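PDB 3RPC: possible metal-dependent hydrolase, which probably hydrolyses a still unidentified substrate at a two-zinc site, as in many enzymes of the metallo-beta-lactamase superfamily. Local coordinates for residues A[86-97]-A[106-114]; A[27-36]-A[71-82]. One frame throughout, in Å; residues are numbered along the deposited sequence.

Interaction 1 (A[86-97]-A[106-114])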
loop_
_atom_site.group_PDB
_atom_site.type_symbol
_atom_site.label_atom_id
_atom_site.label_comp_id
_atom_site.label_asym_id
_atom_site.label_seq_id
_atom_site.Cartn_x
_atom_site.Cartn_y
_atom_site.Cartn_z
ATOM N N ILE A 86 -12.040 27.745 1.572
ATOM C CA ILE A 86 -11.041 27.649 0.512
ATOM C C ILE A 86 -11.631 27.964 -0.869
ATOM O O ILE A 86 -12.650 27.402 -1.248
ATOM C CB ILE A 86 -10.405 26.239 0.503
ATOM C CG1 ILE A 86 -9.773 25.941 1.865
ATOM C CG2 ILE A 86 -9.393 26.111 -0.636
ATOM C CD1 ILE A 86 -9.385 24.479 2.055
ATOM N N PRO A 87 -10.992 28.879 -1.624
ATOM C CA PRO A 87 -11.487 29.186 -2.972
ATOM C C PRO A 87 -11.657 27.921 -3.814
ATOM O O PRO A 87 -10.762 27.064 -3.855
ATOM C CB PRO A 87 -10.395 30.092 -3.551
ATOM C CG PRO A 87 -9.819 30.765 -2.369
ATOM C CD PRO A 87 -9.861 29.741 -1.241
ATOM N N LYS A 88 -12.811 27.807 -4.464
ATOM C CA LYS A 88 -13.195 26.596 -5.176
ATOM C C LYS A 88 -12.321 26.330 -6.393
ATOM O O LYS A 88 -12.335 25.228 -6.939
ATOM C CB LYS A 88 -14.656 26.677 -5.625
ATOM C CG LYS A 88 -15.658 26.888 -4.504
ATOM C CD LYS A 88 -15.634 25.760 -3.481
ATOM C CE LYS A 88 -16.818 25.897 -2.537
ATOM N NZ LYS A 88 -16.867 24.817 -1.528
ATOM N N SER A 89 -11.572 27.338 -6.822
ATOM C CA SER A 89 -10.760 27.199 -8.021
ATOM C C SER A 89 -9.324 26.730 -7.748
ATOM O O SER A 89 -8.584 26.444 -8.687
ATOM C CB SER A 89 -10.750 28.513 -8.806
ATOM O OG SER A 89 -10.244 29.550 -7.995
ATOM N N LEU A 90 -8.928 26.640 -6.479
ATOM C CA LEU A 90 -7.577 26.171 -6.165
ATOM C C LEU A 90 -7.435 24.692 -6.485
ATOM O O LEU A 90 -8.340 23.907 -6.212
ATOM C CB LEU A 90 -7.247 26.380 -4.692
ATOM C CG LEU A 90 -6.956 27.815 -4.262
ATOM C CD1 LEU A 90 -6.781 27.883 -2.753
ATOM C CD2 LEU A 90 -5.712 28.331 -4.987
ATOM N N PRO A 91 -6.298 24.305 -7.074
ATOM C CA PRO A 91 -6.053 22.873 -7.291
ATOM C C PRO A 91 -6.034 22.122 -5.956
ATOM O O PRO A 91 -5.375 22.562 -5.013
ATOM C CB PRO A 91 -4.658 22.844 -7.926
ATOM C CG PRO A 91 -4.495 24.209 -8.525
ATOM C CD PRO A 91 -5.197 25.138 -7.581
ATOM N N ILE A 92 -6.754 21.005 -5.896
ATOM C CA ILE A 92 -6.799 20.148 -4.714
ATOM C C ILE A 92 -6.245 18.788 -5.103
ATOM O O ILE A 92 -6.778 18.142 -5.995
ATOM C CB ILE A 92 -8.245 19.935 -4.219
ATOM C CG1 ILE A 92 -9.050 21.246 -4.262
ATOM C CG2 ILE A 92 -8.254 19.295 -2.831
ATOM C CD1 ILE A 92 -8.497 22.364 -3.371
ATOM N N PHE A 93 -5.190 18.352 -4.421
ATOM C CA PHE A 93 -4.569 17.066 -4.707
ATOM C C PHE A 93 -5.121 16.045 -3.730
ATOM O O PHE A 93 -5.161 16.297 -2.531
ATOM C CB PHE A 93 -3.048 17.181 -4.563
ATOM C CG PHE A 93 -2.415 17.999 -5.654
ATOM C CD1 PHE A 93 -2.044 17.406 -6.846
ATOM C CD2 PHE A 93 -2.191 19.354 -5.481
ATOM C CE1 PHE A 93 -1.476 18.153 -7.865
ATOM C CE2 PHE A 93 -1.617 20.113 -6.498
ATOM C CZ PHE A 93 -1.254 19.508 -7.687
ATOM N N VAL A 94 -5.559 14.906 -4.252
ATOM C CA VAL A 94 -6.215 13.888 -3.442
ATOM C C VAL A 94 -5.659 12.500 -3.758
ATOM O O VAL A 94 -4.892 12.331 -4.705
ATOM C CB VAL A 94 -7.746 13.903 -3.662
ATOM C CG1 VAL A 94 -8.325 15.277 -3.322
ATOM C CG2 VAL A 94 -8.094 13.502 -5.102
ATOM N N GLN A 95 -6.027 11.508 -2.948
ATOM C CA GLN A 95 -5.407 10.177 -3.040
ATOM C C GLN A 95 -6.074 9.187 -3.988
ATOM O O GLN A 95 -5.443 8.232 -4.430
ATOM C CB GLN A 95 -5.326 9.528 -1.645
ATOM C CG GLN A 95 -6.674 9.080 -1.118
ATOM C CD GLN A 95 -6.607 8.427 0.255
ATOM O OE1 GLN A 95 -5.612 7.790 0.616
ATOM N NE2 GLN A 95 -7.682 8.566 1.015
ATOM N N ASN A 96 -7.349 9.398 -4.301
ATOM C CA ASN A 96 -8.091 8.396 -5.049
ATOM C C ASN A 96 -9.376 8.985 -5.623
ATOM O O ASN A 96 -9.711 10.143 -5.360
ATOM C CB ASN A 96 -8.362 7.143 -4.196
ATOM C CG ASN A 96 -9.252 7.417 -2.990
ATOM O OD1 ASN A 96 -10.007 8.389 -2.961
ATOM N ND2 ASN A 96 -9.155 6.557 -1.975
ATOM N N THR A 97 -10.076 8.183 -6.413
ATOM C CA THR A 97 -11.288 8.648 -7.080
ATOM C C THR A 97 -12.403 8.980 -6.083
ATOM O O THR A 97 -13.139 9.947 -6.279
ATOM C CB THR A 97 -11.775 7.616 -8.103
ATOM O OG1 THR A 97 -10.759 7.445 -9.097
ATOM C CG2 THR A 97 -13.065 8.098 -8.774
ATOM N N GLN A 106 -18.372 18.914 -3.515
ATOM C CA GLN A 106 -18.351 20.020 -2.568
ATOM C C GLN A 106 -18.022 21.352 -3.250
ATOM O O GLN A 106 -17.864 22.377 -2.588
ATOM C CB GLN A 106 -17.394 19.702 -1.407
ATOM C CG GLN A 106 -17.896 18.535 -0.545
ATOM C CD GLN A 106 -16.847 17.942 0.387
ATOM O OE1 GLN A 106 -15.646 18.170 0.233
ATOM N NE2 GLN A 106 -17.307 17.171 1.366
ATOM N N GLY A 107 -17.934 21.335 -4.578
ATOM C CA GLY A 107 -17.830 22.568 -5.341
ATOM C C GLY A 107 -16.459 22.871 -5.911
ATOM O O GLY A 107 -16.282 23.857 -6.616
ATOM N N PHE A 108 -15.475 22.032 -5.608
ATOM C CA PHE A 108 -14.119 22.258 -6.104
ATOM C C PHE A 108 -13.967 21.793 -7.551
ATOM O O PHE A 108 -14.300 20.662 -7.888
ATOM C CB PHE A 108 -13.099 21.619 -5.140
ATOM C CG PHE A 108 -13.087 22.289 -3.793
ATOM C CD1 PHE A 108 -12.264 23.381 -3.556
ATOM C CD2 PHE A 108 -13.948 21.876 -2.780
ATOM C CE1 PHE A 108 -12.281 24.032 -2.332
ATOM C CE2 PHE A 108 -13.971 22.530 -1.554
ATOM C CZ PHE A 108 -13.135 23.604 -1.330
ATOM N N ILE A 109 -13.493 22.687 -8.415
ATOM C CA ILE A 109 -13.547 22.436 -9.856
ATOM C C ILE A 109 -12.247 21.906 -10.442
ATOM O O ILE A 109 -12.208 21.503 -11.602
ATOM C CB ILE A 109 -13.915 23.715 -10.626
ATOM C CG1 ILE A 109 -12.809 24.761 -10.451
ATOM C CG2 ILE A 109 -15.255 24.263 -10.150
ATOM C CD1 ILE A 109 -12.985 25.981 -11.353
ATOM N N ASP A 110 -11.189 21.890 -9.635
ATOM C CA ASP A 110 -9.890 21.419 -10.094
ATOM C C ASP A 110 -9.296 20.459 -9.066
ATOM O O ASP A 110 -8.412 20.820 -8.298
ATOM C CB ASP A 110 -8.957 22.606 -10.341
ATOM C CG ASP A 110 -7.645 22.201 -10.977
ATOM O OD1 ASP A 110 -7.480 21.004 -11.304
ATOM O OD2 ASP A 110 -6.786 23.090 -11.167
ATOM N N VAL A 111 -9.813 19.239 -9.062
ATOM C CA VAL A 111 -9.367 18.207 -8.127
ATOM C C VAL A 111 -8.546 17.165 -8.889
ATOM O O VAL A 111 -8.987 16.651 -9.919
ATOM C CB VAL A 111 -10.568 17.545 -7.425
ATOM C CG1 VAL A 111 -10.085 16.531 -6.385
ATOM C CG2 VAL A 111 -11.445 18.618 -6.769
ATOM N N ARG A 112 -7.356 16.849 -8.375
ATOM C CA ARG A 112 -6.387 16.040 -9.104
ATOM C C ARG A 112 -5.961 14.851 -8.260
ATOM O O ARG A 112 -5.430 15.018 -7.170
ATOM C CB ARG A 112 -5.150 16.882 -9.450
ATOM C CG ARG A 112 -5.475 18.220 -10.146
ATOM C CD ARG A 112 -4.206 18.992 -10.547
ATOM N NE ARG A 112 -4.551 20.321 -11.051
ATOM C CZ ARG A 112 -3.677 21.216 -11.503
ATOM N NH1 ARG A 112 -2.385 20.938 -11.559
ATOM N NH2 ARG A 112 -4.113 22.397 -11.924
ATOM N N ILE A 113 -6.185 13.654 -8.791
ATOM C CA ILE A 113 -5.803 12.423 -8.113
ATOM C C ILE A 113 -4.333 12.118 -8.349
ATOM O O ILE A 113 -3.883 12.049 -9.500
ATOM C CB ILE A 113 -6.609 11.222 -8.643
ATOM C CG1 ILE A 113 -8.105 11.461 -8.444
ATOM C CG2 ILE A 113 -6.174 9.944 -7.921
ATOM C CD1 ILE A 113 -8.992 10.512 -9.246
ATOM N N ILE A 114 -3.582 11.936 -7.263
ATOM C CA ILE A 114 -2.209 11.472 -7.408
ATOM C C ILE A 114 -2.228 9.952 -7.508
ATOM O O ILE A 114 -2.234 9.258 -6.502
ATOM C CB ILE A 114 -1.303 11.898 -6.228
ATOM C CG1 ILE A 114 -1.470 13.386 -5.913
ATOM C CG2 ILE A 114 0.152 11.584 -6.541
ATOM C CD1 ILE A 114 -0.560 13.866 -4.774
HETATM O O HOH W 1 -10.719 23.076 -7.103
HETATM O O HOH W 2 -7.585 25.670 -10.957
#
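Strands 92-94 and 111-113 run parallel, their axes 4.7 Å apart and 28° off alignment, and pair Ile92 with Val111, Phe93 with Arg112 and Val94 with Ile113. Four backbone bonds form the ladder: Ile92 N to Asp110 O, Arg112 N to Ile92 O, Val94 N to Arg112 O and Ile114 N to Val94 O. Before the strands, water 1 bridges the two segments, giving protons to Lys88 O and Leu90 O and accepting from Asp110 N (2.8 Å).

On one face of the sheet Val94 CG1 meets Val111 CG1 at 3.7 Å, and Ile92 CD1 reaches Phe108 CD1. The Phe108 ring is further fixed by Lys88, whose CD stands 3.9 Å from the ring centroid, 9° off the normal. A bend at chi2 (-61°) folds the lysine chain across that face and carries NZ to Gln106 O, at 2.8 Å; Ile83 O is a second acceptor for the ammonium. Ile103 of the intervening helix and Trp78, edge-to-face, also pack on Phe108.

On the other face Arg112 extends beside Phe93, with CD 3.9 Å from CE1 of that ring. Its guanidinium grips the Asp110 carboxylate side-on: NE binds OD1 and NH2 binds OD2 (2.9 Å), the latter on its syn lone pair. Pro91 lies over one guanidinium face, its CG 3.9 Å from Arg112 NH2, while water 2 joins Asp110 OD2 to Ser89 O.

Parallel neighbours connected through helix 97-105, which packs on Val94, Phe108 and Ile113, constitute a beta-alpha-beta unit at one edge of a mixed sheet of the metallo-beta-lactamase fold.

Interaction 2 (A[27-36]-A[71-82]). With ZN (zinc ion), chain E; ZN (zinc ion), chain F.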
loop_
_atom_site.group_PDB
_atom_site.type_symbol
_atom_site.label_atom_id
_atom_site.label_comp_id
_atom_site.label_asym_id
_atom_site.label_seq_id
_atom_site.Cartn_x
_atom_site.Cartn_y
_atom_site.Cartn_z
ATOM N N ASP A 27 -3.963 19.267 4.456
ATOM C CA ASP A 27 -4.959 18.668 5.346
ATOM C C ASP A 27 -5.680 19.692 6.230
ATOM O O ASP A 27 -5.624 19.608 7.460
ATOM C CB ASP A 27 -4.303 17.568 6.195
ATOM C CG ASP A 27 -3.965 16.327 5.375
ATOM O OD1 ASP A 27 -4.132 16.354 4.144
ATOM O OD2 ASP A 27 -3.511 15.322 5.964
ATOM N N PRO A 28 -6.400 20.632 5.604
ATOM C CA PRO A 28 -7.033 21.722 6.358
ATOM C C PRO A 28 -8.275 21.290 7.141
ATOM O O PRO A 28 -9.303 20.928 6.552
ATOM C CB PRO A 28 -7.419 22.716 5.257
ATOM C CG PRO A 28 -7.700 21.830 4.084
ATOM C CD PRO A 28 -6.627 20.774 4.154
ATOM N N PHE A 29 -8.148 21.339 8.464
ATOM C CA PHE A 29 -9.225 21.103 9.406
ATOM C C PHE A 29 -9.306 22.416 10.159
ATOM O O PHE A 29 -8.471 22.693 11.015
ATOM C CB PHE A 29 -8.803 19.937 10.316
ATOM C CG PHE A 29 -9.604 19.782 11.592
ATOM C CD1 PHE A 29 -10.985 19.938 11.613
ATOM C CD2 PHE A 29 -8.964 19.408 12.769
ATOM C CE1 PHE A 29 -11.704 19.767 12.797
ATOM C CE2 PHE A 29 -9.676 19.225 13.946
ATOM C CZ PHE A 29 -11.045 19.403 13.962
ATOM N N LEU A 30 -10.277 23.247 9.791
ATOM C CA LEU A 30 -10.220 24.667 10.151
ATOM C C LEU A 30 -11.276 25.133 11.159
ATOM O O LEU A 30 -11.374 26.332 11.442
ATOM C CB LEU A 30 -10.257 25.538 8.878
ATOM C CG LEU A 30 -9.189 25.200 7.828
ATOM C CD1 LEU A 30 -9.259 26.156 6.629
ATOM C CD2 LEU A 30 -7.794 25.217 8.455
ATOM N N ALA A 31 -12.051 24.205 11.711
ATOM C CA ALA A 31 -13.163 24.564 12.600
ATOM C C ALA A 31 -12.722 25.356 13.825
ATOM O O ALA A 31 -11.633 25.142 14.360
ATOM C CB ALA A 31 -13.913 23.301 13.041
ATOM N N PRO A 32 -13.581 26.270 14.299
ATOM C CA PRO A 32 -13.274 26.929 15.575
ATOM C C PRO A 32 -13.202 25.934 16.734
ATOM O O PRO A 32 -13.743 24.831 16.642
ATOM C CB PRO A 32 -14.459 27.887 15.776
ATOM C CG PRO A 32 -15.005 28.110 14.382
ATOM C CD PRO A 32 -14.794 26.803 13.658
ATOM N N LYS A 33 -12.532 26.339 17.808
ATOM C CA LYS A 33 -12.440 25.560 19.037
ATOM C C LYS A 33 -13.774 24.931 19.457
ATOM O O LYS A 33 -14.820 25.595 19.475
ATOM C CB LYS A 33 -11.895 26.457 20.158
ATOM C CG LYS A 33 -11.787 25.786 21.524
ATOM C CD LYS A 33 -11.086 26.704 22.528
ATOM C CE LYS A 33 -11.037 26.100 23.925
ATOM N NZ LYS A 33 -10.313 27.015 24.859
ATOM N N ASP A 34 -13.729 23.646 19.792
ATOM C CA ASP A 34 -14.864 22.934 20.384
ATOM C C ASP A 34 -16.089 22.787 19.480
ATOM O O ASP A 34 -17.187 22.502 19.950
ATOM C CB ASP A 34 -15.247 23.544 21.746
ATOM C CG ASP A 34 -14.222 23.244 22.828
ATOM O OD1 ASP A 34 -13.334 22.399 22.582
ATOM O OD2 ASP A 34 -14.307 23.836 23.926
ATOM N N THR A 35 -15.893 22.957 18.178
ATOM C CA THR A 35 -16.983 22.805 17.226
ATOM C C THR A 35 -17.625 21.420 17.260
ATOM O O THR A 35 -18.815 21.273 16.992
ATOM C CB THR A 35 -16.520 23.172 15.792
ATOM O OG1 THR A 35 -16.206 24.573 15.752
ATOM C CG2 THR A 35 -17.599 22.867 14.766
ATOM N N TYR A 36 -16.840 20.403 17.612
ATOM C CA TYR A 36 -17.302 19.023 17.525
ATOM C C TYR A 36 -17.142 18.278 18.849
ATOM O O TYR A 36 -16.260 18.599 19.642
ATOM C CB TYR A 36 -16.515 18.276 16.447
ATOM C CG TYR A 36 -16.696 18.836 15.060
ATOM C CD1 TYR A 36 -17.858 18.588 14.344
ATOM C CD2 TYR A 36 -15.700 19.601 14.460
ATOM C CE1 TYR A 36 -18.039 19.094 13.070
ATOM C CE2 TYR A 36 -15.867 20.107 13.176
ATOM C CZ TYR A 36 -17.042 19.852 12.495
ATOM O OH TYR A 36 -17.226 20.351 11.232
ATOM N N THR A 71 -4.714 14.485 2.221
ATOM C CA THR A 71 -4.226 13.105 2.250
ATOM C C THR A 71 -5.350 12.087 2.397
ATOM O O THR A 71 -5.210 10.931 1.977
ATOM C CB THR A 71 -3.180 12.868 3.352
ATOM O OG1 THR A 71 -3.776 13.065 4.646
ATOM C CG2 THR A 71 -1.983 13.790 3.163
ATOM N N HIS A 72 -6.443 12.523 3.009
ATOM C CA HIS A 72 -7.658 11.729 3.178
ATOM C C HIS A 72 -8.725 12.635 3.761
ATOM O O HIS A 72 -8.415 13.743 4.199
ATOM C CB HIS A 72 -7.437 10.458 4.033
ATOM C CG HIS A 72 -7.056 10.707 5.468
ATOM N ND1 HIS A 72 -5.989 11.497 5.842
ATOM C CD2 HIS A 72 -7.570 10.205 6.619
ATOM C CE1 HIS A 72 -5.863 11.472 7.160
ATOM N NE2 HIS A 72 -6.818 10.709 7.656
ATOM N N THR A 73 -9.968 12.174 3.777
ATOM C CA THR A 73 -11.068 13.070 4.123
ATOM C C THR A 73 -11.671 12.819 5.502
ATOM O O THR A 73 -12.828 13.154 5.750
ATOM C CB THR A 73 -12.154 13.088 3.039
ATOM O OG1 THR A 73 -12.644 11.761 2.825
ATOM C CG2 THR A 73 -11.581 13.644 1.745
ATOM N N HIS A 74 -10.887 12.245 6.407
ATOM C CA HIS A 74 -11.275 12.256 7.810
ATOM C C HIS A 74 -11.474 13.711 8.256
ATOM O O HIS A 74 -10.775 14.614 7.792
ATOM C CB HIS A 74 -10.210 11.588 8.683
ATOM C CG HIS A 74 -10.320 10.097 8.726
ATOM N ND1 HIS A 74 -9.363 9.299 9.314
ATOM C CD2 HIS A 74 -11.279 9.260 8.267
ATOM C CE1 HIS A 74 -9.724 8.033 9.208
ATOM N NE2 HIS A 74 -10.885 7.981 8.578
ATOM N N LEU A 75 -12.413 13.911 9.176
ATOM C CA LEU A 75 -12.773 15.241 9.672
ATOM C C LEU A 75 -11.572 16.090 10.062
ATOM O O LEU A 75 -11.538 17.297 9.777
ATOM C CB LEU A 75 -13.730 15.117 10.862
ATOM C CG LEU A 75 -14.196 16.412 11.528
ATOM C CD1 LEU A 75 -14.977 17.236 10.530
ATOM C CD2 LEU A 75 -15.044 16.110 12.751
ATOM N N ASP A 76 -10.603 15.483 10.741
ATOM C CA ASP A 76 -9.465 16.233 11.261
ATOM C C ASP A 76 -8.406 16.532 10.202
ATOM O O ASP A 76 -7.317 17.006 10.533
ATOM C CB ASP A 76 -8.853 15.549 12.494
ATOM C CG ASP A 76 -8.330 14.160 12.193
ATOM O OD1 ASP A 76 -9.092 13.359 11.613
ATOM O OD2 ASP A 76 -7.161 13.868 12.562
ATOM N N HIS A 77 -8.744 16.268 8.935
ATOM C CA HIS A 77 -7.896 16.617 7.793
ATOM C C HIS A 77 -8.642 17.379 6.693
ATOM O O HIS A 77 -8.023 17.863 5.752
ATOM C CB HIS A 77 -7.262 15.348 7.213
ATOM C CG HIS A 77 -6.398 14.638 8.198
ATOM N ND1 HIS A 77 -5.023 14.683 8.149
ATOM C CD2 HIS A 77 -6.716 13.918 9.297
ATOM C CE1 HIS A 77 -4.529 14.008 9.171
ATOM N NE2 HIS A 77 -5.536 13.532 9.879
ATOM N N TRP A 78 -9.962 17.469 6.816
ATOM C CA TRP A 78 -10.799 18.066 5.778
ATOM C C TRP A 78 -12.179 18.282 6.375
ATOM O O TRP A 78 -12.913 17.322 6.627
ATOM C CB TRP A 78 -10.898 17.144 4.552
ATOM C CG TRP A 78 -11.696 17.713 3.408
ATOM C CD1 TRP A 78 -12.910 17.280 2.956
ATOM C CD2 TRP A 78 -11.326 18.815 2.577
ATOM N NE1 TRP A 78 -13.321 18.053 1.890
ATOM C CE2 TRP A 78 -12.364 19.004 1.642
ATOM C CE3 TRP A 78 -10.218 19.667 2.543
ATOM C CZ2 TRP A 78 -12.323 20.013 0.674
ATOM C CZ3 TRP A 78 -10.178 20.668 1.588
ATOM C CH2 TRP A 78 -11.226 20.832 0.665
ATOM N N ASP A 79 -12.531 19.532 6.646
ATOM C CA ASP A 79 -13.789 19.776 7.349
ATOM C C ASP A 79 -14.667 20.810 6.653
ATOM O O ASP A 79 -14.248 21.435 5.672
ATOM C CB ASP A 79 -13.552 20.136 8.831
ATOM C CG ASP A 79 -12.990 21.534 9.029
ATOM O OD1 ASP A 79 -12.329 22.077 8.112
ATOM O OD2 ASP A 79 -13.199 22.078 10.140
ATOM N N ASP A 80 -15.890 20.964 7.156
ATOM C CA ASP A 80 -16.838 21.916 6.581
ATOM C C ASP A 80 -16.273 23.329 6.525
ATOM O O ASP A 80 -16.470 24.039 5.541
ATOM C CB ASP A 80 -18.152 21.901 7.359
ATOM C CG ASP A 80 -19.042 20.733 6.979
ATOM O OD1 ASP A 80 -18.783 20.109 5.927
ATOM O OD2 ASP A 80 -20.006 20.449 7.724
ATOM N N THR A 81 -15.555 23.729 7.565
ATOM C CA THR A 81 -14.977 25.067 7.576
ATOM C C THR A 81 -14.017 25.235 6.407
ATOM O O THR A 81 -14.044 26.250 5.713
ATOM C CB THR A 81 -14.266 25.371 8.890
ATOM O OG1 THR A 81 -15.195 25.229 9.973
ATOM C CG2 THR A 81 -13.702 26.785 8.868
ATOM N N ALA A 82 -13.178 24.230 6.177
ATOM C CA ALA A 82 -12.278 24.263 5.033
ATOM C C ALA A 82 -13.055 24.319 3.725
ATOM O O ALA A 82 -12.748 25.115 2.848
ATOM C CB ALA A 82 -11.355 23.051 5.052
HETATM ZN ZN ZN E . -7.159 9.933 9.735
HETATM ZN ZN ZN F . -5.663 12.217 11.649
HETATM O O HOH W 3 -5.359 18.741 10.787
HETATM O O HOH W 4 -15.854 22.407 10.328
HETATM O O HOH W 5 -17.098 18.860 8.589
HETATM O O HOH W 6 -7.694 11.257 11.139
HETATM O O HOH W 7 -5.843 10.503 13.546
#
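This is a buried loop-to-loop contact beside the dizinc site: residues 27-36, just after strand 22-26, pack against the metal-binding loop 71-78 and the start of helix 80-85. Two carboxylates, one from each segment, organise it.

Asp27 is gripped by three donors. Thr71 N reaches OD1 at 2.7 Å, whereas OD2 accepts from Thr71 OG1 (2.6 Å) and His77 ND1 (2.7 Å). The imidazole approaches from above the carboxylate, 44° out of its plane, and the two flat groups stand 78° apart. With ND1 held this way, NE2 of the same ring is directed at the zinc ion of chain F, 2.2 Å away. Thr71 OG1 also accepts from His72 ND1, so this ligand to the zinc ion of chain E is oriented through the same network.

Asp79 is the N-cap of helix 80-85. Its CG sits between backbone N and carbonyl carbon (chi1 73°), which places OD1 where Leu30 N and Ala82 N reach it from opposite faces of the carboxylate. OD2 takes a weak bond from Ala31 N and a proton from water 4, which also bonds Tyr36 OH.

Packing accompanies these bonds: Phe29 lays one ring face over Asp76 CA, 3.8 Å from the centroid. Leu75 CD2 covers the centre of the Tyr36 ring, and Pro28 CG meets the edge of Trp78.

His132, Asp168 and His226 supply the remaining protein ligands, water 7 adds a long bond to the chain F zinc, and water 6 bridges the two metals while donating to Asp76 OD1. Asp27 is therefore a second-shell residue that fixes His77 and probably strengthens it as a zinc ligand, in the His-x-His-x-Asp-His motif of this superfamily.

In the fold
From the N terminus, the chain leaves strand 22-26 into residues 27-36, passes through helix 58-62 and strand 67-69, and returns with 71-82, so interaction 2 closes a loop with 34 intervening residues. Helix 80-85 then leads to 86-97, and interaction 1 closes a much shorter loop around the eight residues 98-105. The two are in series, neither enclosing nor crossing the other, with centres 16 Å apart. They nevertheless touch: Gln106 OE1 probably accepts from Trp78 NE1, Ile86 CD1 packs on Pro28 CG, and Gln95 lies against Thr71 and His72. The edge of the sheet is thereby joined to the zinc-binding loop.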